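Local coordinates for protein beta-1,3-1,4-glucanase (Caldicellulosiruptor sp. F32, PDB 5H4R) that probably hydrolyses mixed-linkage beta-1,3-1,4-glucans such as lichenan as a family 5 glycoside hydrolase, and binds cellotetraose in its active-site cleft, at residues 358-363 with 370-375; 84-89 with 132-137; 181-186 with 235-240. The protein carries 1 engineered substitution. One frame throughout, in Å; residues are numbered along the deposited sequence.

Contact 1 (358-363 with 370-375). With BGC (beta-D-glucopyranose), chain B; BGC (beta-D-glucopyranose), chain C.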
loop_
_atom_site.group_PDB
_atom_site.type_symbol
_atom_site.label_atom_id
_atom_site.label_comp_id
_atom_site.label_asym_id
_atom_site.label_seq_id
_atom_site.Cartn_x
_atom_site.Cartn_y
_atom_site.Cartn_z
ATOM N N CYS A 358 -3.699 -0.801 6.085
ATOM C CA CYS A 358 -2.305 -1.076 6.437
ATOM C C CYS A 358 -1.577 0.218 6.808
ATOM O O CYS A 358 -1.469 1.128 5.978
ATOM C CB CYS A 358 -1.552 -1.744 5.287
ATOM S SG CYS A 358 -2.396 -3.192 4.571
ATOM N N TRP A 359 -1.054 0.279 8.035
ATOM C CA TRP A 359 -0.293 1.441 8.486
ATOM C C TRP A 359 1.091 1.494 7.843
ATOM O O TRP A 359 1.787 0.476 7.704
ATOM C CB TRP A 359 -0.147 1.393 10.010
ATOM C CG TRP A 359 0.568 2.595 10.611
ATOM C CD1 TRP A 359 1.924 2.831 10.623
ATOM C CD2 TRP A 359 -0.036 3.702 11.283
ATOM N NE1 TRP A 359 2.194 4.028 11.248
ATOM C CE2 TRP A 359 1.007 4.588 11.654
ATOM C CE3 TRP A 359 -1.362 4.047 11.593
ATOM C CZ2 TRP A 359 0.770 5.778 12.345
ATOM C CZ3 TRP A 359 -1.601 5.242 12.288
ATOM C CH2 TRP A 359 -0.537 6.090 12.654
ATOM N N TRP A 360 1.504 2.702 7.470
ATOM C CA TRP A 360 2.821 2.956 6.878
ATOM C C TRP A 360 3.838 3.133 8.005
ATOM O O TRP A 360 3.895 4.187 8.632
ATOM C CB TRP A 360 2.759 4.209 6.006
ATOM C CG TRP A 360 4.044 4.534 5.357
ATOM C CD1 TRP A 360 4.867 5.572 5.645
ATOM C CD2 TRP A 360 4.675 3.797 4.318
ATOM N NE1 TRP A 360 5.983 5.536 4.843
ATOM C CE2 TRP A 360 5.889 4.451 4.016
ATOM C CE3 TRP A 360 4.334 2.651 3.596
ATOM C CZ2 TRP A 360 6.744 4.004 3.032
ATOM C CZ3 TRP A 360 5.183 2.219 2.615
ATOM C CH2 TRP A 360 6.379 2.887 2.337
ATOM N N ASP A 361 4.657 2.108 8.276
ATOM C CA ASP A 361 5.654 2.182 9.346
ATOM C C ASP A 361 7.033 2.245 8.700
ATOM O O ASP A 361 7.603 1.216 8.313
ATOM C CB ASP A 361 5.553 1.001 10.310
ATOM C CG ASP A 361 6.405 1.202 11.559
ATOM O OD1 ASP A 361 7.405 1.957 11.476
ATOM O OD2 ASP A 361 6.106 0.565 12.597
ATOM N N ASN A 362 7.584 3.456 8.623
ATOM C CA ASN A 362 8.864 3.689 7.972
ATOM C C ASN A 362 10.038 3.776 8.960
ATOM O O ASN A 362 11.128 4.196 8.571
ATOM C CB ASN A 362 8.802 4.950 7.105
ATOM C CG ASN A 362 8.601 6.220 7.923
ATOM O OD1 ASN A 362 8.320 6.157 9.111
ATOM N ND2 ASN A 362 8.735 7.366 7.284
ATOM N N ASN A 363 9.855 3.324 10.208
ATOM C CA ASN A 363 10.903 3.312 11.225
ATOM C C ASN A 363 11.497 4.701 11.481
ATOM O O ASN A 363 12.644 4.808 11.921
ATOM C CB ASN A 363 12.039 2.348 10.858
ATOM C CG ASN A 363 12.861 1.912 12.066
ATOM O OD1 ASN A 363 12.313 1.735 13.148
ATOM N ND2 ASN A 363 14.175 1.728 11.882
ATOM N N GLU A 370 9.398 12.277 7.674
ATOM C CA GLU A 370 8.017 11.851 7.904
ATOM C C GLU A 370 8.012 10.796 9.002
ATOM O O GLU A 370 8.314 9.624 8.761
ATOM C CB GLU A 370 7.418 11.305 6.620
ATOM C CG GLU A 370 7.428 12.307 5.493
ATOM C CD GLU A 370 6.821 11.802 4.195
ATOM O OE1 GLU A 370 6.334 10.654 4.167
ATOM O OE2 GLU A 370 6.855 12.570 3.196
ATOM N N ASN A 371 7.615 11.183 10.203
ATOM C CA ASN A 371 7.831 10.320 11.364
ATOM C C ASN A 371 6.582 9.474 11.625
ATOM O O ASN A 371 5.764 9.701 12.533
ATOM C CB ASN A 371 8.280 11.168 12.545
ATOM C CG ASN A 371 9.631 11.828 12.281
ATOM O OD1 ASN A 371 10.455 11.294 11.516
ATOM N ND2 ASN A 371 9.860 12.996 12.891
ATOM N N PHE A 372 6.473 8.422 10.817
ATOM C CA PHE A 372 5.361 7.490 10.837
ATOM C C PHE A 372 5.667 6.217 11.630
ATOM O O PHE A 372 4.830 5.315 11.674
ATOM C CB PHE A 372 5.002 7.097 9.392
ATOM C CG PHE A 372 4.207 8.134 8.627
ATOM C CD1 PHE A 372 2.859 8.318 8.910
ATOM C CD2 PHE A 372 4.768 8.841 7.577
ATOM C CE1 PHE A 372 2.100 9.226 8.190
ATOM C CE2 PHE A 372 4.019 9.750 6.841
ATOM C CZ PHE A 372 2.673 9.946 7.167
ATOM N N GLY A 373 6.847 6.119 12.237
ATOM C CA GLY A 373 7.253 4.879 12.858
ATOM C C GLY A 373 6.383 4.515 14.044
ATOM O O GLY A 373 5.926 5.382 14.806
ATOM N N LEU A 374 6.183 3.196 14.207
ATOM C CA LEU A 374 5.574 2.601 15.392
ATOM C C LEU A 374 6.515 1.640 16.100
ATOM O O LEU A 374 6.708 1.753 17.318
ATOM C CB LEU A 374 4.275 1.863 15.012
ATOM C CG LEU A 374 3.208 2.718 14.334
ATOM C CD1 LEU A 374 2.017 1.852 13.967
ATOM C CD2 LEU A 374 2.750 3.903 15.183
ATOM N N LEU A 375 7.120 0.729 15.357
ATOM C CA LEU A 375 8.063 -0.240 15.887
ATOM C C LEU A 375 9.484 0.312 15.764
ATOM O O LEU A 375 9.933 0.629 14.656
ATOM C CB LEU A 375 7.929 -1.552 15.113
ATOM C CG LEU A 375 8.886 -2.645 15.593
ATOM C CD1 LEU A 375 8.612 -3.086 17.026
ATOM C CD2 LEU A 375 8.791 -3.825 14.618
HETATM C C2 BGC B . 4.253 6.333 -0.674
HETATM C C3 BGC B . 5.252 5.996 0.419
HETATM C C4 BGC B . 5.474 7.262 1.228
HETATM C C5 BGC B . 4.185 7.453 2.024
HETATM C C6 BGC B . 4.230 8.708 2.904
HETATM C C1 BGC B . 3.180 7.349 -0.245
HETATM O O2 BGC B . 3.667 5.119 -1.188
HETATM O O3 BGC B . 6.450 5.568 -0.221
HETATM O O4 BGC B . 6.564 7.039 2.116
HETATM O O5 BGC B . 3.044 7.520 1.167
HETATM O O6 BGC B . 4.611 9.888 2.187
HETATM C C2 BGC C . 8.325 7.938 3.429
HETATM C C3 BGC C . 9.403 9.012 3.453
HETATM C C4 BGC C . 10.262 8.891 2.196
HETATM C C5 BGC C . 9.377 8.911 0.947
HETATM C C6 BGC C . 10.167 8.670 -0.329
HETATM C C1 BGC C . 7.523 8.076 2.146
HETATM O O2 BGC C . 7.480 8.101 4.575
HETATM O O3 BGC C . 10.186 8.796 4.636
HETATM O O4 BGC C . 11.094 10.062 2.143
HETATM O O5 BGC C . 8.405 7.900 1.037
HETATM O O6 BGC C . 9.323 8.952 -1.469
HETATM O O HOH W 1 9.453 0.289 12.008
#
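The carboxylate of D361 reaches across to the backbone of L374 and L375. OD2 offers the lone pair on the side of its sister oxygen to L375 N at 2.9 Å, while L374 N sits between the two oxygens and makes a weak bond to each. A chi1 of -169° sets the carboxylate beside D361's own carbonyl carbon; OD1 also accepts from N363 N, closing an Asx turn, and OD2 takes a further bond from the W51 indole. The indole of W359 donates from NE1 to F372 O at 3.0 Å, nearly straight (176°) and within both the ring and carbonyl planes; L374 CD1 lies over its five-membered ring, 3.5 Å from the centroid, as a CH-pi contact.

This is the C-terminal end of the eighth strand of the TIM barrel, where the following loop folds back to line the glycan cleft. There N362, W360 and E370 share the work on the sugars. N362 CG lies between its backbone N and carbonyl carbon, which puts ND2 at E370 O for a straight bond of 2.7 Å in the amide plane, with weak ones to the chain C glucose; OD1 takes a weak bond from F372 N and one from A364 N. W360 lays a face against C3 of the chain B glucose, and its NE1 donates to O2 of the chain C unit at 3.0 Å. That O2 donates to E370 OE1, which also receives O6 of the chain B sugar at 2.7 Å. The edge of W360 points at the face of F372 in an offset edge-to-face pair, planes 82° apart.

Contact 2 (84-89 with 132-137)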
loop_
_atom_site.group_PDB
_atom_site.type_symbol
_atom_site.label_atom_id
_atom_site.label_comp_id
_atom_site.label_asym_id
_atom_site.label_seq_id
_atom_site.Cartn_x
_atom_site.Cartn_y
_atom_site.Cartn_z
ATOM N N GLN A 84 12.774 -12.210 13.655
ATOM C CA GLN A 84 12.282 -11.746 14.949
ATOM C C GLN A 84 11.449 -10.478 14.789
ATOM O O GLN A 84 10.447 -10.286 15.481
ATOM C CB GLN A 84 13.457 -11.513 15.909
ATOM C CG GLN A 84 13.037 -11.215 17.331
ATOM C CD GLN A 84 14.221 -10.990 18.276
ATOM O OE1 GLN A 84 15.381 -11.005 17.863
ATOM N NE2 GLN A 84 13.921 -10.784 19.554
ATOM N N MET A 85 11.852 -9.601 13.888
ATOM C CA MET A 85 11.093 -8.377 13.663
ATOM C C MET A 85 9.695 -8.685 13.148
ATOM O O MET A 85 8.704 -8.137 13.636
ATOM C CB MET A 85 11.856 -7.509 12.674
ATOM C CG MET A 85 11.240 -6.168 12.403
ATOM S SD MET A 85 12.175 -5.323 11.112
ATOM C CE MET A 85 13.789 -5.378 11.772
ATOM N N ILE A 86 9.591 -9.568 12.155
ATOM C CA ILE A 86 8.274 -9.909 11.632
ATOM C C ILE A 86 7.457 -10.647 12.689
ATOM O O ILE A 86 6.243 -10.445 12.802
ATOM C CB ILE A 86 8.421 -10.715 10.334
ATOM C CG1 ILE A 86 9.302 -9.950 9.326
ATOM C CG2 ILE A 86 7.052 -11.055 9.745
ATOM C CD1 ILE A 86 8.876 -8.525 9.106
ATOM N N ASP A 87 8.102 -11.514 13.476
ATOM C CA ASP A 87 7.429 -12.159 14.609
ATOM C C ASP A 87 6.808 -11.129 15.543
ATOM O O ASP A 87 5.698 -11.322 16.054
ATOM C CB ASP A 87 8.406 -12.987 15.429
ATOM C CG ASP A 87 8.955 -14.213 14.713
ATOM O OD1 ASP A 87 8.468 -14.625 13.633
ATOM O OD2 ASP A 87 9.906 -14.784 15.292
ATOM N N THR A 88 7.547 -10.053 15.816
ATOM C CA THR A 88 7.072 -8.995 16.700
ATOM C C THR A 88 5.836 -8.305 16.131
ATOM O O THR A 88 4.875 -8.040 16.860
ATOM C CB THR A 88 8.213 -8.002 16.933
ATOM O OG1 THR A 88 9.277 -8.668 17.632
ATOM C CG2 THR A 88 7.755 -6.815 17.770
ATOM N N VAL A 89 5.837 -8.043 14.823
ATOM C CA VAL A 89 4.689 -7.433 14.150
ATOM C C VAL A 89 3.469 -8.349 14.235
ATOM O O VAL A 89 2.365 -7.904 14.573
ATOM C CB VAL A 89 5.055 -7.102 12.696
ATOM C CG1 VAL A 89 3.827 -6.674 11.896
ATOM C CG2 VAL A 89 6.129 -6.007 12.634
ATOM N N ASN A 132 4.901 -16.968 9.633
ATOM C CA ASN A 132 3.954 -16.431 10.601
ATOM C C ASN A 132 2.515 -16.498 10.103
ATOM O O ASN A 132 1.622 -15.968 10.764
ATOM C CB ASN A 132 4.316 -14.995 10.950
ATOM C CG ASN A 132 5.415 -14.908 12.012
ATOM O OD1 ASN A 132 5.196 -15.218 13.189
ATOM N ND2 ASN A 132 6.593 -14.491 11.601
ATOM N N LYS A 133 2.274 -17.175 8.980
ATOM C CA LYS A 133 0.926 -17.355 8.428
ATOM C C LYS A 133 0.228 -16.012 8.161
ATOM O O LYS A 133 -0.993 -15.905 8.264
ATOM C CB LYS A 133 0.085 -18.248 9.342
ATOM C CG LYS A 133 0.658 -19.683 9.486
ATOM C CD LYS A 133 -0.267 -20.587 10.267
ATOM C CE LYS A 133 0.381 -21.938 10.534
ATOM N NZ LYS A 133 -0.442 -22.787 11.440
ATOM N N MET A 134 0.995 -15.006 7.751
ATOM C CA MET A 134 0.484 -13.660 7.500
ATOM C C MET A 134 0.132 -13.519 6.033
ATOM O O MET A 134 0.682 -14.222 5.181
ATOM C CB MET A 134 1.519 -12.603 7.893
ATOM C CG MET A 134 1.826 -12.617 9.353
ATOM S SD MET A 134 3.140 -11.459 9.748
ATOM C CE MET A 134 2.172 -9.944 9.777
ATOM N N TYR A 135 -0.821 -12.636 5.745
ATOM C CA TYR A 135 -0.992 -12.174 4.379
ATOM C C TYR A 135 0.183 -11.267 4.027
ATOM O O TYR A 135 0.718 -10.564 4.882
ATOM C CB TYR A 135 -2.335 -11.451 4.225
ATOM C CG TYR A 135 -3.502 -12.378 4.421
ATOM C CD1 TYR A 135 -3.971 -12.672 5.686
ATOM C CD2 TYR A 135 -4.126 -12.959 3.341
ATOM C CE1 TYR A 135 -5.040 -13.534 5.873
ATOM C CE2 TYR A 135 -5.158 -13.832 3.503
ATOM C CZ TYR A 135 -5.635 -14.112 4.763
ATOM O OH TYR A 135 -6.680 -14.990 4.880
ATOM N N VAL A 136 0.634 -11.338 2.774
ATOM C CA VAL A 136 1.800 -10.593 2.324
ATOM C C VAL A 136 1.455 -9.923 1.008
ATOM O O VAL A 136 0.913 -10.577 0.110
ATOM C CB VAL A 136 3.029 -11.498 2.127
ATOM C CG1 VAL A 136 4.230 -10.690 1.648
ATOM C CG2 VAL A 136 3.363 -12.227 3.412
ATOM N N ILE A 137 1.751 -8.622 0.905
ATOM C CA ILE A 137 1.595 -7.853 -0.329
ATOM C C ILE A 137 2.972 -7.417 -0.813
ATOM O O ILE A 137 3.736 -6.812 -0.057
ATOM C CB ILE A 137 0.701 -6.614 -0.119
ATOM C CG1 ILE A 137 -0.691 -7.003 0.390
ATOM C CG2 ILE A 137 0.646 -5.812 -1.403
ATOM C CD1 ILE A 137 -1.451 -5.836 1.008
HETATM O O HOH W 2 4.816 -13.998 16.371
#
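D87 OD1 is gripped by two groups: N132 ND2 at 2.8 Å and the ammonium of K83, one turn earlier in the helix, which forms a salt bridge. The amide donates nearly straight (165°) and almost within its own plane, meeting the oxygen close to the line of its C-O bond, while the carboxylate stands 74° from the amide plane. In D87 the CG lies beside the backbone N (chi1 -67°), a torsion that swings the acid back toward N132 although its CB starts out away from that segment. The same N132 ND2 also donates to Y128 O, tying the amide to the last turn of helix 116-131. A water donates to D87 O at 2.8 Å and, weakly, to N132 OD1.

Beside this polar pair the contact turns apolar. I86 CG2 rests 3.9 Å from M134 SD, and the bent end of the methionine brings CE to within 4.2 Å of V89 CG1. K133, with positive phi, is the C-prime residue of the Schellman motif that ends helix 116-131, and the chain then enters strand 135-139. The arrangement joins helix 83-91 to the turn between that helix and strand, at the N-terminal end of the barrel strands of a TIM barrel.

Contact 3 (181-186 with 235-240)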
loop_
_atom_site.group_PDB
_atom_site.type_symbol
_atom_site.label_atom_id
_atom_site.label_comp_id
_atom_site.label_asym_id
_atom_site.label_seq_id
_atom_site.Cartn_x
_atom_site.Cartn_y
_atom_site.Cartn_z
ATOM N N LEU A 181 -0.228 -14.773 -0.214
ATOM C CA LEU A 181 0.599 -13.833 -0.959
ATOM C C LEU A 181 -0.221 -13.152 -2.055
ATOM O O LEU A 181 -0.849 -13.821 -2.889
ATOM C CB LEU A 181 1.805 -14.542 -1.575
ATOM C CG LEU A 181 2.738 -13.659 -2.386
ATOM C CD1 LEU A 181 3.359 -12.585 -1.528
ATOM C CD2 LEU A 181 3.820 -14.505 -3.057
ATOM N N ILE A 182 -0.195 -11.823 -2.027
ATOM C CA ILE A 182 -0.971 -10.930 -2.884
ATOM C C ILE A 182 0.013 -10.094 -3.695
ATOM O O ILE A 182 0.994 -9.583 -3.143
ATOM C CB ILE A 182 -1.873 -10.021 -2.022
ATOM C CG1 ILE A 182 -2.814 -10.880 -1.173
ATOM C CG2 ILE A 182 -2.644 -9.006 -2.877
ATOM C CD1 ILE A 182 -3.322 -10.155 0.061
ATOM N N PHE A 183 -0.242 -9.942 -5.006
ATOM C CA PHE A 183 0.571 -9.070 -5.851
ATOM C C PHE A 183 -0.185 -7.771 -6.086
ATOM O O PHE A 183 -1.363 -7.797 -6.467
ATOM C CB PHE A 183 0.875 -9.685 -7.222
ATOM C CG PHE A 183 1.614 -11.002 -7.187
ATOM C CD1 PHE A 183 2.374 -11.385 -6.097
ATOM C CD2 PHE A 183 1.540 -11.852 -8.276
ATOM C CE1 PHE A 183 3.062 -12.598 -6.110
ATOM C CE2 PHE A 183 2.236 -13.045 -8.291
ATOM C CZ PHE A 183 2.990 -13.420 -7.205
ATOM N N GLU A 184 0.522 -6.659 -5.956
ATOM C CA GLU A 184 -0.014 -5.316 -6.182
ATOM C C GLU A 184 0.716 -4.693 -7.365
ATOM O O GLU A 184 1.930 -4.501 -7.297
ATOM C CB GLU A 184 0.171 -4.460 -4.914
ATOM C CG GLU A 184 -0.210 -2.992 -5.074
ATOM C CD GLU A 184 0.248 -2.146 -3.894
ATOM O OE1 GLU A 184 -0.122 -2.485 -2.748
ATOM O OE2 GLU A 184 1.035 -1.174 -4.096
ATOM N N ALA A 185 -0.028 -4.338 -8.421
ATOM C CA ALA A 185 0.566 -4.025 -9.718
ATOM C C ALA A 185 1.682 -3.006 -9.607
ATOM O O ALA A 185 2.765 -3.158 -10.190
ATOM C CB ALA A 185 -0.520 -3.498 -10.648
ATOM N N VAL A 186 1.386 -1.911 -8.914
ATOM C CA VAL A 186 2.255 -0.749 -8.849
ATOM C C VAL A 186 1.686 0.081 -7.714
ATOM O O VAL A 186 0.501 -0.052 -7.375
ATOM C CB VAL A 186 2.257 0.017 -10.201
ATOM C CG1 VAL A 186 0.884 0.505 -10.582
ATOM C CG2 VAL A 186 3.248 1.172 -10.173
ATOM N N ARG A 235 -4.571 -16.349 -7.631
ATOM C CA ARG A 235 -4.135 -15.453 -6.566
ATOM C C ARG A 235 -4.873 -14.122 -6.635
ATOM O O ARG A 235 -5.185 -13.625 -7.719
ATOM C CB ARG A 235 -2.621 -15.236 -6.745
ATOM C CG ARG A 235 -1.942 -14.298 -5.831
ATOM C CD ARG A 235 -0.451 -14.187 -6.124
ATOM N NE ARG A 235 0.226 -15.443 -6.418
ATOM C CZ ARG A 235 0.481 -16.395 -5.531
ATOM N NH1 ARG A 235 0.066 -16.270 -4.279
ATOM N NH2 ARG A 235 1.082 -17.511 -5.912
ATOM N N TYR A 236 -5.128 -13.523 -5.472
ATOM C CA TYR A 236 -5.675 -12.167 -5.451
ATOM C C TYR A 236 -4.620 -11.164 -5.886
ATOM O O TYR A 236 -3.450 -11.267 -5.510
ATOM C CB TYR A 236 -6.187 -11.802 -4.056
ATOM C CG TYR A 236 -7.484 -12.473 -3.678
ATOM C CD1 TYR A 236 -7.487 -13.727 -3.070
ATOM C CD2 TYR A 236 -8.711 -11.862 -3.922
ATOM C CE1 TYR A 236 -8.662 -14.349 -2.709
ATOM C CE2 TYR A 236 -9.900 -12.488 -3.579
ATOM C CZ TYR A 236 -9.868 -13.734 -2.976
ATOM O OH TYR A 236 -11.029 -14.381 -2.627
ATOM N N LEU A 237 -5.058 -10.158 -6.649
ATOM C CA LEU A 237 -4.204 -9.136 -7.232
ATOM C C LEU A 237 -4.804 -7.773 -6.928
ATOM O O LEU A 237 -6.008 -7.579 -7.093
ATOM C CB LEU A 237 -4.099 -9.304 -8.728
ATOM C CG LEU A 237 -3.762 -10.677 -9.269
ATOM C CD1 LEU A 237 -3.837 -10.689 -10.793
ATOM C CD2 LEU A 237 -2.374 -11.083 -8.791
ATOM N N MET A 238 -3.962 -6.833 -6.512
ATOM C CA MET A 238 -4.387 -5.479 -6.198
ATOM C C MET A 238 -4.006 -4.539 -7.331
ATOM O O MET A 238 -2.892 -4.623 -7.850
ATOM C CB MET A 238 -3.745 -5.013 -4.883
ATOM C CG MET A 238 -4.343 -5.640 -3.632
ATOM S SD MET A 238 -3.371 -5.329 -2.122
ATOM C CE MET A 238 -3.475 -3.530 -1.985
ATOM N N VAL A 239 -4.928 -3.634 -7.694
ATOM C CA VAL A 239 -4.636 -2.644 -8.724
ATOM C C VAL A 239 -5.080 -1.278 -8.231
ATOM O O VAL A 239 -6.179 -1.146 -7.668
ATOM C CB VAL A 239 -5.323 -2.954 -10.060
ATOM C CG1 VAL A 239 -4.735 -4.222 -10.664
ATOM C CG2 VAL A 239 -6.825 -3.054 -9.881
ATOM N N PRO A 240 -4.255 -0.253 -8.441
ATOM C CA PRO A 240 -4.651 1.121 -8.109
ATOM C C PRO A 240 -5.145 1.875 -9.327
ATOM O O PRO A 240 -4.888 1.457 -10.464
ATOM C CB PRO A 240 -3.326 1.730 -7.617
ATOM C CG PRO A 240 -2.358 1.124 -8.532
ATOM C CD PRO A 240 -2.824 -0.296 -8.785
HETATM O O HOH W 3 -3.740 -14.056 -2.965
#
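Strands 181-184 and 237-240 lie side by side as the parallel fourth and fifth strands of the TIM barrel, their axes 4.6 Å apart at closest approach and 25° from parallel. Two backbone bonds pin the register: M238 N to F183 O at 2.8 Å, and A185 N to M238 O at 2.9 Å. F183 and L237 share the face turned to the outer helices, where L237 CD2 nestles beside F183 CB and the ring meets V225 of helix 205-226. On the opposite face M238 fills the gap between alternate side chains of its neighbour: SD touches I182 CG2, and the chain bends at chi3 to carry CE to E184 OE1, whose carboxylate has its main partner in R98. Farther along, the pyrrolidine of P240 lies across V186, with CG against the CG1 methyl and, at 3.3 Å, against V186 O.

At the other end R235 forms a lid over F183. Its CD sits above the centre of the ring, 3.5 Å from the centroid, and NE follows toward F183 CZ, with the guanidinium inclined 37° to the ring. A bend at chi3 (-42°) then brings NH1 round to L181 O; NH1 also bonds to N178 O, NH2 to Y177 O and NE to N232 OD1. Replacing R235 with an alanine would probably uncover that face of F183 and leave a gap beside it, with L181 O losing its guanidinium donor. A water also donates to L181 O at 2.9 Å and accepts from Y236 N at the same distance.

All three contacts reach the same eight-stranded barrel. Contact 3 is wholly buried wall, joining neighbouring strands by backbone bonds, apolar side chains and one buried arginine. Contact 1 is also largely buried, yet sits where the last strand opens into the glycan cleft, and relies on side-chain amide, carboxylate and indole groups, some holding the loop and others the sugars. Contact 2 is the smallest, with its polar pair partly exposed, setting a helix against a turn. Strand 135-139 of contact 2 borders strand 181-184 of contact 3, with V136 O 2.7 Å from I182 N, probably a hydrogen bond. L375 of contact 1 packs on M85, T88 and V89 of contact 2, but contact 3 does not touch contact 1.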